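RNA-binding protein RMD9, mitochondrial (Saccharomyces cerevisiae S288C, PDB 7A9X) binds the dodecameric motif 5'-AAUAA[U/C]AUUCUU-3' in the 3'-UTRs of mitochondrial mRNAs and takes part in their processing or stability. Local coordinates at residues Ile441-Leu446 / Arg485-Val490; Arg460-Val465 / Lys549-Tyr554; Ala479-Leu484 / Thr558-Arg563. All blocks are in the same frame, centred on the assembly; numbering follows the deposited sequence.

Contact 1 of 3, residues Ile441-Leu446 / Arg485-Val490. With nucleotides of chain B.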
# COMPACT_ATOMS: atom_id res chain seq x y z
N ILE A 441 -0.54 -5.94 -19.20
CA ILE A 441 0.84 -5.50 -19.38
C ILE A 441 1.38 -5.95 -20.73
O ILE A 441 2.12 -5.21 -21.40
CB ILE A 441 1.71 -6.01 -18.22
CG1 ILE A 441 1.19 -5.47 -16.89
CG2 ILE A 441 3.16 -5.60 -18.43
CD1 ILE A 441 1.78 -6.16 -15.69
N LEU A 442 1.02 -7.16 -21.16
CA LEU A 442 1.48 -7.65 -22.46
C LEU A 442 0.98 -6.75 -23.59
O LEU A 442 1.71 -6.51 -24.56
CB LEU A 442 1.01 -9.09 -22.67
CG LEU A 442 1.79 -10.17 -21.91
CD1 LEU A 442 1.03 -11.49 -21.91
CD2 LEU A 442 3.17 -10.35 -22.52
N LEU A 443 -0.24 -6.24 -23.48
CA LEU A 443 -0.72 -5.26 -24.45
C LEU A 443 0.03 -3.95 -24.31
O LEU A 443 0.46 -3.36 -25.31
CB LEU A 443 -2.22 -5.05 -24.29
CG LEU A 443 -2.84 -3.97 -25.19
CD1 LEU A 443 -2.63 -4.31 -26.66
CD2 LEU A 443 -4.32 -3.79 -24.89
N LYS A 444 0.20 -3.47 -23.07
CA LYS A 444 0.92 -2.22 -22.83
C LYS A 444 2.34 -2.28 -23.36
O LYS A 444 2.87 -1.27 -23.84
CB LYS A 444 0.91 -1.90 -21.34
CG LYS A 444 1.52 -0.54 -20.97
CD LYS A 444 1.71 -0.43 -19.46
CE LYS A 444 1.95 1.01 -19.04
NZ LYS A 444 3.08 1.66 -19.76
N SER A 445 2.98 -3.45 -23.29
CA SER A 445 4.38 -3.58 -23.68
C SER A 445 4.60 -3.25 -25.15
O SER A 445 5.70 -2.84 -25.53
CB SER A 445 4.88 -4.99 -23.37
OG SER A 445 4.81 -5.27 -21.98
N LEU A 446 3.58 -3.43 -25.99
CA LEU A 446 3.73 -3.16 -27.41
C LEU A 446 3.98 -1.68 -27.70
O LEU A 446 4.52 -1.35 -28.75
CB LEU A 446 2.49 -3.64 -28.17
CG LEU A 446 2.21 -5.14 -28.06
CD1 LEU A 446 1.00 -5.52 -28.89
CD2 LEU A 446 3.43 -5.95 -28.49
N ARG A 485 -4.42 2.33 -25.19
CA ARG A 485 -3.94 3.68 -25.49
C ARG A 485 -2.42 3.75 -25.43
O ARG A 485 -1.80 4.36 -26.31
CB ARG A 485 -4.57 4.67 -24.52
CG ARG A 485 -3.93 6.05 -24.52
CD ARG A 485 -3.23 6.30 -23.20
NE ARG A 485 -4.17 6.34 -22.08
CZ ARG A 485 -3.83 6.24 -20.80
NH1 ARG A 485 -4.76 6.29 -19.86
NH2 ARG A 485 -2.56 6.08 -20.47
N ASP A 486 -1.81 3.14 -24.42
CA ASP A 486 -0.35 3.16 -24.31
C ASP A 486 0.33 2.43 -25.45
O ASP A 486 1.48 2.76 -25.78
CB ASP A 486 0.08 2.56 -22.97
CG ASP A 486 -0.12 3.52 -21.82
OD1 ASP A 486 -0.47 4.69 -22.08
OD2 ASP A 486 0.06 3.10 -20.65
N ALA A 487 -0.34 1.47 -26.08
CA ALA A 487 0.24 0.72 -27.18
C ALA A 487 0.01 1.38 -28.54
O ALA A 487 0.51 0.89 -29.55
CB ALA A 487 -0.33 -0.71 -27.21
N THR A 488 -0.75 2.48 -28.58
CA THR A 488 -1.04 3.14 -29.85
C THR A 488 -0.73 4.63 -29.79
O THR A 488 0.26 5.09 -30.37
CB THR A 488 -2.50 2.92 -30.24
OG1 THR A 488 -3.36 3.46 -29.23
CG2 THR A 488 -2.81 1.43 -30.41
N VAL A 489 -1.56 5.38 -29.07
CA VAL A 489 -1.46 6.84 -29.06
C VAL A 489 -0.13 7.30 -28.48
O VAL A 489 0.54 8.17 -29.04
CB VAL A 489 -2.64 7.44 -28.28
CG1 VAL A 489 -2.58 8.97 -28.29
CG2 VAL A 489 -3.96 6.95 -28.85
N VAL A 490 0.27 6.72 -27.35
CA VAL A 490 1.50 7.14 -26.69
C VAL A 490 2.71 6.82 -27.57
O VAL A 490 3.64 7.63 -27.68
CB VAL A 490 1.61 6.49 -25.30
CG1 VAL A 490 2.84 7.01 -24.57
CG2 VAL A 490 0.36 6.76 -24.49
P U B 13 -4.21 6.12 -16.57
OP1 U B 13 -5.27 6.02 -17.59
OP2 U B 13 -2.79 5.85 -16.95
O5' U B 13 -4.27 7.57 -15.92
C5' U B 13 -3.54 7.88 -14.75
C4' U B 13 -3.39 9.37 -14.58
O4' U B 13 -2.53 9.89 -15.62
C3' U B 13 -4.68 10.17 -14.72
O3' U B 13 -5.42 10.23 -13.51
C2' U B 13 -4.19 11.53 -15.20
O2' U B 13 -3.73 12.31 -14.11
C1' U B 13 -2.99 11.15 -16.07
N1 U B 13 -3.33 11.04 -17.51
C2 U B 13 -3.65 12.18 -18.22
O2 U B 13 -3.69 13.30 -17.72
N3 U B 13 -3.93 11.97 -19.55
C4 U B 13 -3.92 10.77 -20.23
O4 U B 13 -4.20 10.74 -21.43
C5 U B 13 -3.57 9.64 -19.43
C6 U B 13 -3.29 9.81 -18.13
P U B 11 2.66 -0.91 -12.40
OP1 U B 11 3.66 -0.12 -13.16
OP2 U B 11 2.09 -0.35 -11.15
O5' U B 11 1.45 -1.26 -13.38
C5' U B 11 1.69 -1.77 -14.68
C4' U B 11 0.40 -2.17 -15.36
O4' U B 11 -0.16 -3.33 -14.68
C3' U B 11 -0.72 -1.15 -15.33
O3' U B 11 -0.58 -0.14 -16.31
C2' U B 11 -1.96 -2.02 -15.51
O2' U B 11 -2.11 -2.40 -16.87
C1' U B 11 -1.57 -3.26 -14.71
N1 U B 11 -2.06 -3.19 -13.32
C2 U B 11 -3.41 -3.43 -13.09
O2 U B 11 -4.20 -3.68 -13.97
N3 U B 11 -3.78 -3.35 -11.77
C4 U B 11 -2.97 -3.07 -10.69
O4 U B 11 -3.46 -3.03 -9.56
C5 U B 11 -1.60 -2.84 -11.01
C6 U B 11 -1.20 -2.91 -12.28
P U B 14 -6.95 9.76 -13.45
OP1 U B 14 -7.40 9.89 -12.04
OP2 U B 14 -7.07 8.44 -14.14
O5' U B 14 -7.73 10.85 -14.32
C5' U B 14 -7.71 12.22 -13.96
C4' U B 14 -8.38 13.10 -14.99
O4' U B 14 -7.76 12.88 -16.29
C3' U B 14 -9.88 12.84 -15.19
O3' U B 14 -10.54 14.08 -15.48
C2' U B 14 -9.91 11.95 -16.43
O2' U B 14 -11.11 11.99 -17.16
C1' U B 14 -8.73 12.50 -17.23
N1 U B 14 -8.13 11.51 -18.14
C2 U B 14 -8.32 11.68 -19.50
O2 U B 14 -8.95 12.61 -19.97
N3 U B 14 -7.73 10.71 -20.29
C4 U B 14 -7.00 9.63 -19.86
O4 U B 14 -6.54 8.84 -20.69
C5 U B 14 -6.85 9.53 -18.44
C6 U B 14 -7.41 10.45 -17.65
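The carboxylate of D486 is shared by two cations, K444 from across the contact and R485 from its own segment. R485 NH2 gives D486 OD1 a salt-bridging hydrogen bond of 3.0 Å, which meets the oxygen on its syn side but about 35° out of the carboxylate plane. D486 OD2 faces K444, with NZ 3.5 Å away in a longer salt bridge. The lysine chain passes obliquely across the acid, and K444 CE comes nearer still, 3.2 Å from D486 OD2. K444 leaves its helix with CG opposite the backbone N (chi1 -175°) and stays extended until a bend at chi4 (-54°) sets the ammonium beside the acid. The resulting K444-D486-R485 network lies next to the RNA, where the two positive groups would probably offset the repulsion between D486 and nearby phosphates. R485 bends at chi2 and chi3, so that its guanidinium turns toward the phosphate of U13 of chain B, while C5 of the U13 base lies over one face of the plane, near the rim. Residues 441-446 belong to the eighth pentatricopeptide repeat, inferred as 438-471, and I441 sets CG1 3.4 Å from O4' of the U11 ribose of chain B. Behind the charges A487 turns its methyl to residues 441-446: A487 CB lies 3.4 Å from the carbonyl oxygen L443 O, and its apolar neighbours are L446 CB at 4.2 Å and L443 CD1 at 4.3 Å. At the turn that leads into helix 489-502, R485 O accepts both T488 N and V490 N. R540 NH2, from helix 540-551, donates to both L446 O and A487 O, one carbonyl from each side of the contact.

Contact 2 of 3, residues Arg460-Val465 / Lys549-Tyr554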
# COMPACT_ATOMS: atom_id res chain seq x y z
N ARG A 460 -3.25 -9.26 -28.86
CA ARG A 460 -3.10 -9.09 -27.42
C ARG A 460 -4.28 -8.35 -26.80
O ARG A 460 -4.54 -8.51 -25.61
CB ARG A 460 -1.79 -8.37 -27.10
CG ARG A 460 -0.55 -9.15 -27.53
CD ARG A 460 0.72 -8.61 -26.90
NE ARG A 460 1.91 -9.30 -27.40
CZ ARG A 460 2.39 -10.43 -26.89
NH1 ARG A 460 1.79 -11.00 -25.85
NH2 ARG A 460 3.47 -10.98 -27.42
N TRP A 461 -5.00 -7.55 -27.59
CA TRP A 461 -6.23 -6.95 -27.10
C TRP A 461 -7.37 -7.96 -27.04
O TRP A 461 -8.12 -8.00 -26.06
CB TRP A 461 -6.63 -5.76 -27.97
CG TRP A 461 -8.05 -5.31 -27.73
CD1 TRP A 461 -9.16 -5.69 -28.44
CD2 TRP A 461 -8.52 -4.43 -26.70
NE1 TRP A 461 -10.28 -5.08 -27.92
CE2 TRP A 461 -9.92 -4.31 -26.86
CE3 TRP A 461 -7.89 -3.72 -25.67
CZ2 TRP A 461 -10.69 -3.51 -26.02
CZ3 TRP A 461 -8.67 -2.93 -24.84
CH2 TRP A 461 -10.05 -2.83 -25.02
N LEU A 462 -7.51 -8.78 -28.09
CA LEU A 462 -8.55 -9.79 -28.10
C LEU A 462 -8.37 -10.79 -26.96
O LEU A 462 -9.32 -11.12 -26.25
CB LEU A 462 -8.57 -10.52 -29.45
CG LEU A 462 -9.01 -9.71 -30.66
CD1 LEU A 462 -8.78 -10.49 -31.95
CD2 LEU A 462 -10.47 -9.30 -30.53
N GLU A 463 -7.13 -11.26 -26.75
CA GLU A 463 -6.88 -12.21 -25.68
C GLU A 463 -7.12 -11.59 -24.31
O GLU A 463 -7.46 -12.31 -23.36
CB GLU A 463 -5.45 -12.75 -25.79
CG GLU A 463 -5.19 -13.99 -24.94
CD GLU A 463 -3.84 -14.63 -25.21
OE1 GLU A 463 -3.12 -14.13 -26.11
OE2 GLU A 463 -3.50 -15.62 -24.53
N LEU A 464 -6.97 -10.27 -24.19
CA LEU A 464 -7.30 -9.60 -22.94
C LEU A 464 -8.81 -9.59 -22.72
O LEU A 464 -9.29 -9.91 -21.62
CB LEU A 464 -6.75 -8.17 -22.94
CG LEU A 464 -7.21 -7.25 -21.81
CD1 LEU A 464 -6.83 -7.81 -20.45
CD2 LEU A 464 -6.66 -5.85 -22.00
N VAL A 465 -9.58 -9.23 -23.75
CA VAL A 465 -11.04 -9.24 -23.63
C VAL A 465 -11.54 -10.65 -23.36
O VAL A 465 -12.48 -10.85 -22.59
CB VAL A 465 -11.69 -8.64 -24.89
CG1 VAL A 465 -13.20 -8.62 -24.75
CG2 VAL A 465 -11.16 -7.23 -25.15
N LYS A 549 -14.58 2.54 -30.63
CA LYS A 549 -15.95 2.61 -31.12
C LYS A 549 -16.58 1.23 -31.23
O LYS A 549 -17.79 1.08 -31.03
CB LYS A 549 -15.98 3.32 -32.47
CG LYS A 549 -17.33 3.92 -32.83
CD LYS A 549 -17.21 4.86 -34.02
CE LYS A 549 -18.53 5.54 -34.33
NZ LYS A 549 -19.58 4.57 -34.72
N ARG A 550 -15.78 0.20 -31.53
CA ARG A 550 -16.33 -1.15 -31.66
C ARG A 550 -16.70 -1.73 -30.30
O ARG A 550 -17.71 -2.44 -30.18
CB ARG A 550 -15.33 -2.05 -32.37
CG ARG A 550 -15.78 -3.50 -32.53
CD ARG A 550 -17.09 -3.59 -33.30
NE ARG A 550 -17.49 -4.98 -33.54
CZ ARG A 550 -17.22 -5.65 -34.66
NH1 ARG A 550 -17.61 -6.91 -34.80
NH2 ARG A 550 -16.55 -5.06 -35.64
N TYR A 551 -15.91 -1.45 -29.26
CA TYR A 551 -16.11 -2.04 -27.95
C TYR A 551 -16.74 -1.08 -26.95
O TYR A 551 -16.78 -1.38 -25.75
CB TYR A 551 -14.78 -2.57 -27.40
CG TYR A 551 -14.34 -3.87 -28.03
CD1 TYR A 551 -13.73 -3.88 -29.28
CD2 TYR A 551 -14.54 -5.08 -27.39
CE1 TYR A 551 -13.33 -5.07 -29.86
CE2 TYR A 551 -14.14 -6.27 -27.96
CZ TYR A 551 -13.54 -6.26 -29.20
OH TYR A 551 -13.14 -7.45 -29.77
N THR A 552 -17.25 0.07 -27.41
CA THR A 552 -17.92 1.01 -26.52
C THR A 552 -19.10 0.40 -25.75
O THR A 552 -19.21 0.67 -24.54
CB THR A 552 -18.38 2.24 -27.32
OG1 THR A 552 -17.23 2.99 -27.74
CG2 THR A 552 -19.28 3.13 -26.48
N PRO A 553 -19.99 -0.41 -26.35
CA PRO A 553 -21.10 -0.96 -25.56
C PRO A 553 -20.66 -1.84 -24.39
O PRO A 553 -21.45 -2.06 -23.47
CB PRO A 553 -21.89 -1.77 -26.59
CG PRO A 553 -20.93 -2.03 -27.70
CD PRO A 553 -20.09 -0.80 -27.77
N TYR A 554 -19.42 -2.34 -24.40
CA TYR A 554 -18.91 -3.15 -23.31
C TYR A 554 -18.17 -2.33 -22.26
O TYR A 554 -17.56 -2.91 -21.36
CB TYR A 554 -17.99 -4.24 -23.86
CG TYR A 554 -18.67 -5.16 -24.85
CD1 TYR A 554 -19.42 -6.24 -24.41
CD2 TYR A 554 -18.55 -4.95 -26.22
CE1 TYR A 554 -20.05 -7.09 -25.31
CE2 TYR A 554 -19.18 -5.79 -27.12
CZ TYR A 554 -19.92 -6.86 -26.66
OH TYR A 554 -20.54 -7.70 -27.56
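The aromatic part of the contact is a T-shaped pair in which W461 turns its edge to the face of Y551. The five-membered ring of the indole and the phenol ring have centroids 4.9 Å apart, and their planes stand at 85°. The nitrogen corner leads: W461 NE1 rides over the Y551 ring toward its rim, 3.6 Å from Y551 CE1. The six-membered part of the indole follows less closely, with W461 CZ2 4.2 Å from Y551 CG. Both residues direct CB at the opposite segment, and W461 places CG opposite its backbone N (chi1 165°), which carries the long indole across the space between helices 454-470 and 540-551.

Two aliphatic side chains flank the pair. V465, one turn beyond W461, touches the phenol through CG1, 4.1 Å from Y551 CE2. Its other branch, CG2, covers one face of the indole near the rim, so a single valine packs against both rings. L462 crosses Y551 at about a right angle, and its methyl CD2 lies 3.3 Å from the phenol oxygen Y551 OH.

Residues from elsewhere complete the surroundings. L443 of helix 436-445 and L481 and L484 of helix 478-486 also pack on W461, while P591 touches Y551. The contact therefore joins helix 454-470, whose residues 460-465 lie within the inferred eighth pentatricopeptide repeat, to the C-terminal helix 540-551, about 8 Å from the RNA at the nearest atom. With no hydrogen bond or salt bridge between the two segments, cohesion probably comes mainly from dispersion and the hydrophobic effect, with some help from electrostatic attraction between the electron-poor N-H edge of the indole and the pi cloud of the tyrosine.

Contact 3 of 3, residues Ala479-Leu484 / Thr558-Arg563. With nucleotides of chain B.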
# COMPACT_ATOMS: atom_id res chain seq x y z
N ALA A 479 -8.20 0.56 -16.84
CA ALA A 479 -6.87 -0.02 -17.02
C ALA A 479 -6.79 -0.83 -18.31
O ALA A 479 -5.71 -0.93 -18.90
CB ALA A 479 -6.51 -0.89 -15.82
N ASP A 480 -7.91 -1.41 -18.75
CA ASP A 480 -7.90 -2.13 -20.02
C ASP A 480 -7.73 -1.17 -21.19
O ASP A 480 -6.93 -1.44 -22.10
CB ASP A 480 -9.19 -2.94 -20.17
CG ASP A 480 -9.32 -4.03 -19.13
OD1 ASP A 480 -8.32 -4.76 -18.92
OD2 ASP A 480 -10.39 -4.16 -18.51
N LEU A 481 -8.46 -0.06 -21.19
CA LEU A 481 -8.34 0.91 -22.27
C LEU A 481 -7.02 1.68 -22.20
O LEU A 481 -6.47 2.05 -23.24
CB LEU A 481 -9.52 1.87 -22.25
CG LEU A 481 -10.91 1.25 -22.44
CD1 LEU A 481 -11.99 2.32 -22.36
CD2 LEU A 481 -11.00 0.50 -23.76
N SER A 482 -6.52 1.93 -20.99
CA SER A 482 -5.23 2.60 -20.85
C SER A 482 -4.11 1.79 -21.48
O SER A 482 -3.16 2.36 -22.03
CB SER A 482 -4.94 2.87 -19.37
OG SER A 482 -5.85 3.80 -18.82
N ALA A 483 -4.20 0.45 -21.41
CA ALA A 483 -3.19 -0.39 -22.03
C ALA A 483 -3.24 -0.29 -23.55
O ALA A 483 -2.20 -0.26 -24.22
CB ALA A 483 -3.36 -1.84 -21.58
N LEU A 484 -4.45 -0.25 -24.12
CA LEU A 484 -4.57 -0.08 -25.57
C LEU A 484 -4.11 1.31 -25.99
O LEU A 484 -3.48 1.47 -27.05
CB LEU A 484 -6.02 -0.33 -26.00
CG LEU A 484 -6.32 -0.40 -27.50
CD1 LEU A 484 -5.68 -1.63 -28.13
CD2 LEU A 484 -7.82 -0.39 -27.74
N THR A 558 -20.01 4.99 -20.47
CA THR A 558 -19.79 5.63 -21.76
C THR A 558 -18.98 6.92 -21.64
O THR A 558 -18.54 7.45 -22.66
CB THR A 558 -21.13 5.92 -22.45
OG1 THR A 558 -21.77 7.04 -21.83
CG2 THR A 558 -22.04 4.70 -22.37
N LYS A 559 -18.78 7.43 -20.42
CA LYS A 559 -17.88 8.56 -20.21
C LYS A 559 -16.43 8.19 -20.46
O LYS A 559 -15.59 9.08 -20.58
CB LYS A 559 -18.05 9.11 -18.79
CG LYS A 559 -17.56 10.54 -18.61
CD LYS A 559 -17.84 11.05 -17.20
CE LYS A 559 -17.42 12.51 -17.06
NZ LYS A 559 -17.69 13.04 -15.69
N GLN A 560 -16.11 6.89 -20.53
CA GLN A 560 -14.78 6.47 -20.92
C GLN A 560 -14.47 6.85 -22.36
O GLN A 560 -13.29 6.96 -22.73
CB GLN A 560 -14.62 4.96 -20.73
CG GLN A 560 -14.73 4.50 -19.29
CD GLN A 560 -14.66 2.99 -19.15
OE1 GLN A 560 -15.00 2.26 -20.08
NE2 GLN A 560 -14.21 2.52 -17.99
N VAL A 561 -15.50 7.06 -23.19
CA VAL A 561 -15.28 7.50 -24.56
C VAL A 561 -14.64 8.88 -24.58
O VAL A 561 -13.66 9.12 -25.29
CB VAL A 561 -16.60 7.48 -25.35
CG1 VAL A 561 -16.39 8.06 -26.74
CG2 VAL A 561 -17.15 6.06 -25.44
N TYR A 562 -15.18 9.81 -23.79
CA TYR A 562 -14.57 11.14 -23.70
C TYR A 562 -13.19 11.06 -23.06
O TYR A 562 -12.27 11.79 -23.46
CB TYR A 562 -15.48 12.08 -22.90
CG TYR A 562 -14.90 13.47 -22.69
CD1 TYR A 562 -14.11 13.76 -21.58
CD2 TYR A 562 -15.16 14.49 -23.59
CE1 TYR A 562 -13.58 15.02 -21.39
CE2 TYR A 562 -14.64 15.76 -23.40
CZ TYR A 562 -13.85 16.02 -22.30
OH TYR A 562 -13.33 17.28 -22.11
N ARG A 563 -13.02 10.19 -22.07
CA ARG A 563 -11.75 10.09 -21.36
C ARG A 563 -10.63 9.64 -22.29
O ARG A 563 -9.52 10.18 -22.25
CB ARG A 563 -11.90 9.12 -20.18
CG ARG A 563 -10.60 8.68 -19.54
CD ARG A 563 -10.85 7.62 -18.48
NE ARG A 563 -9.60 7.08 -17.94
CZ ARG A 563 -9.06 7.46 -16.78
NH1 ARG A 563 -7.92 6.92 -16.37
NH2 ARG A 563 -9.66 8.38 -16.04
P U B 14 -6.95 9.76 -13.45
OP1 U B 14 -7.40 9.89 -12.04
OP2 U B 14 -7.07 8.44 -14.14
O5' U B 14 -7.73 10.85 -14.32
C5' U B 14 -7.71 12.22 -13.96
C4' U B 14 -8.38 13.10 -14.99
O4' U B 14 -7.76 12.88 -16.29
C3' U B 14 -9.88 12.84 -15.19
O3' U B 14 -10.54 14.08 -15.48
C2' U B 14 -9.91 11.95 -16.43
O2' U B 14 -11.11 11.99 -17.16
C1' U B 14 -8.73 12.50 -17.23
N1 U B 14 -8.13 11.51 -18.14
C2 U B 14 -8.32 11.68 -19.50
O2 U B 14 -8.95 12.61 -19.97
N3 U B 14 -7.73 10.71 -20.29
C4 U B 14 -7.00 9.63 -19.86
O4 U B 14 -6.54 8.84 -20.69
C5 U B 14 -6.85 9.53 -18.44
C6 U B 14 -7.41 10.45 -17.65
P C B 12 -0.48 1.40 -15.86
OP1 C B 12 -0.17 2.21 -17.06
OP2 C B 12 0.40 1.47 -14.66
O5' C B 12 -1.97 1.76 -15.40
C5' C B 12 -2.98 1.97 -16.38
C4' C B 12 -4.12 2.81 -15.85
O4' C B 12 -4.98 2.00 -15.00
C3' C B 12 -3.72 4.04 -15.03
O3' C B 12 -4.58 5.13 -15.35
C2' C B 12 -3.98 3.59 -13.59
O2' C B 12 -4.27 4.65 -12.70
C1' C B 12 -5.16 2.65 -13.76
N1 C B 12 -5.26 1.62 -12.72
C2 C B 12 -6.50 1.38 -12.12
O2 C B 12 -7.48 2.05 -12.48
N3 C B 12 -6.61 0.44 -11.16
C4 C B 12 -5.54 -0.26 -10.79
N4 C B 12 -5.70 -1.18 -9.83
C5 C B 12 -4.26 -0.04 -11.38
C6 C B 12 -4.16 0.90 -12.33
P U B 13 -4.21 6.12 -16.57
OP1 U B 13 -5.27 6.02 -17.59
OP2 U B 13 -2.79 5.85 -16.95
O5' U B 13 -4.27 7.57 -15.92
C5' U B 13 -3.54 7.88 -14.75
C4' U B 13 -3.39 9.37 -14.58
O4' U B 13 -2.53 9.89 -15.62
C3' U B 13 -4.68 10.17 -14.72
O3' U B 13 -5.42 10.23 -13.51
C2' U B 13 -4.19 11.53 -15.20
O2' U B 13 -3.73 12.31 -14.11
C1' U B 13 -2.99 11.15 -16.07
N1 U B 13 -3.33 11.04 -17.51
C2 U B 13 -3.65 12.18 -18.22
O2 U B 13 -3.69 13.30 -17.72
N3 U B 13 -3.93 11.97 -19.55
C4 U B 13 -3.92 10.77 -20.23
O4 U B 13 -4.20 10.74 -21.43
C5 U B 13 -3.57 9.64 -19.43
C6 U B 13 -3.29 9.81 -18.13
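The two segments border a site for the RNA chain: S482 and R563 both reach OP1 of U13 of chain B, and R563 also holds the phosphate of U14 of chain B. S482 OG and U13 OP1 are hydrogen-bonded at 2.6 Å, and the same hydroxyl is also bonded to Y564 OH and N478 O. R563 NH1 comes to that U13 OP1 more weakly, while its stronger bond goes to U14 OP2, 2.8 Å away and fairly straight at 155°. R563 NH2 shares this second phosphate oxygen at 3.2 Å from U14 OP2, so one oxygen is gripped by both terminal nitrogens. R563 stays extended from CG to NE, with CG opposite the backbone N (chi1 167°), and this brings the guanidinium over the C5 edge of the uracil, the two planes tilted by about 30°, with U14 C5 3.4 Å above the centre of the guanidinium plane. The backbone of R563 takes part too, its O accepting a weak bond from U14 N3. Upstream, A479 CB meets O4' of the preceding cytidine of chain B at 3.4 Å. Away from the RNA, the L481 side chain crosses that of Q560 at about a right angle, with L481 CD1 3.8 Å from Q560 OE1. Phosphates held by hydroxyl and guanidinium, with a main-chain carbonyl meeting a uracil N3, are consistent with a single-stranded RNA-binding surface.

How the contacts relate
From the N terminus, 441-446 and 460-465 come first, on helices 436-445 and 454-470, both segments within the inferred eighth repeat, followed by 479-484 and 485-490, then 549-554 and 558-563. Contact 1 closes the shortest loop, bringing helix 436-445 to the end of helix 478-486. Contact 2 closes the longest, from helix 454-470 to helix 540-551, and contact 3 runs from helix 478-486 to helix 559-563; both of these loops span the unmodelled residues 504-536. Every pair crosses along the chain and none nests. L443 of contact 1 packs on A483 and L484 of contact 3, and T552 of contact 2 on V561, tying the last repeat to the C-terminal helices.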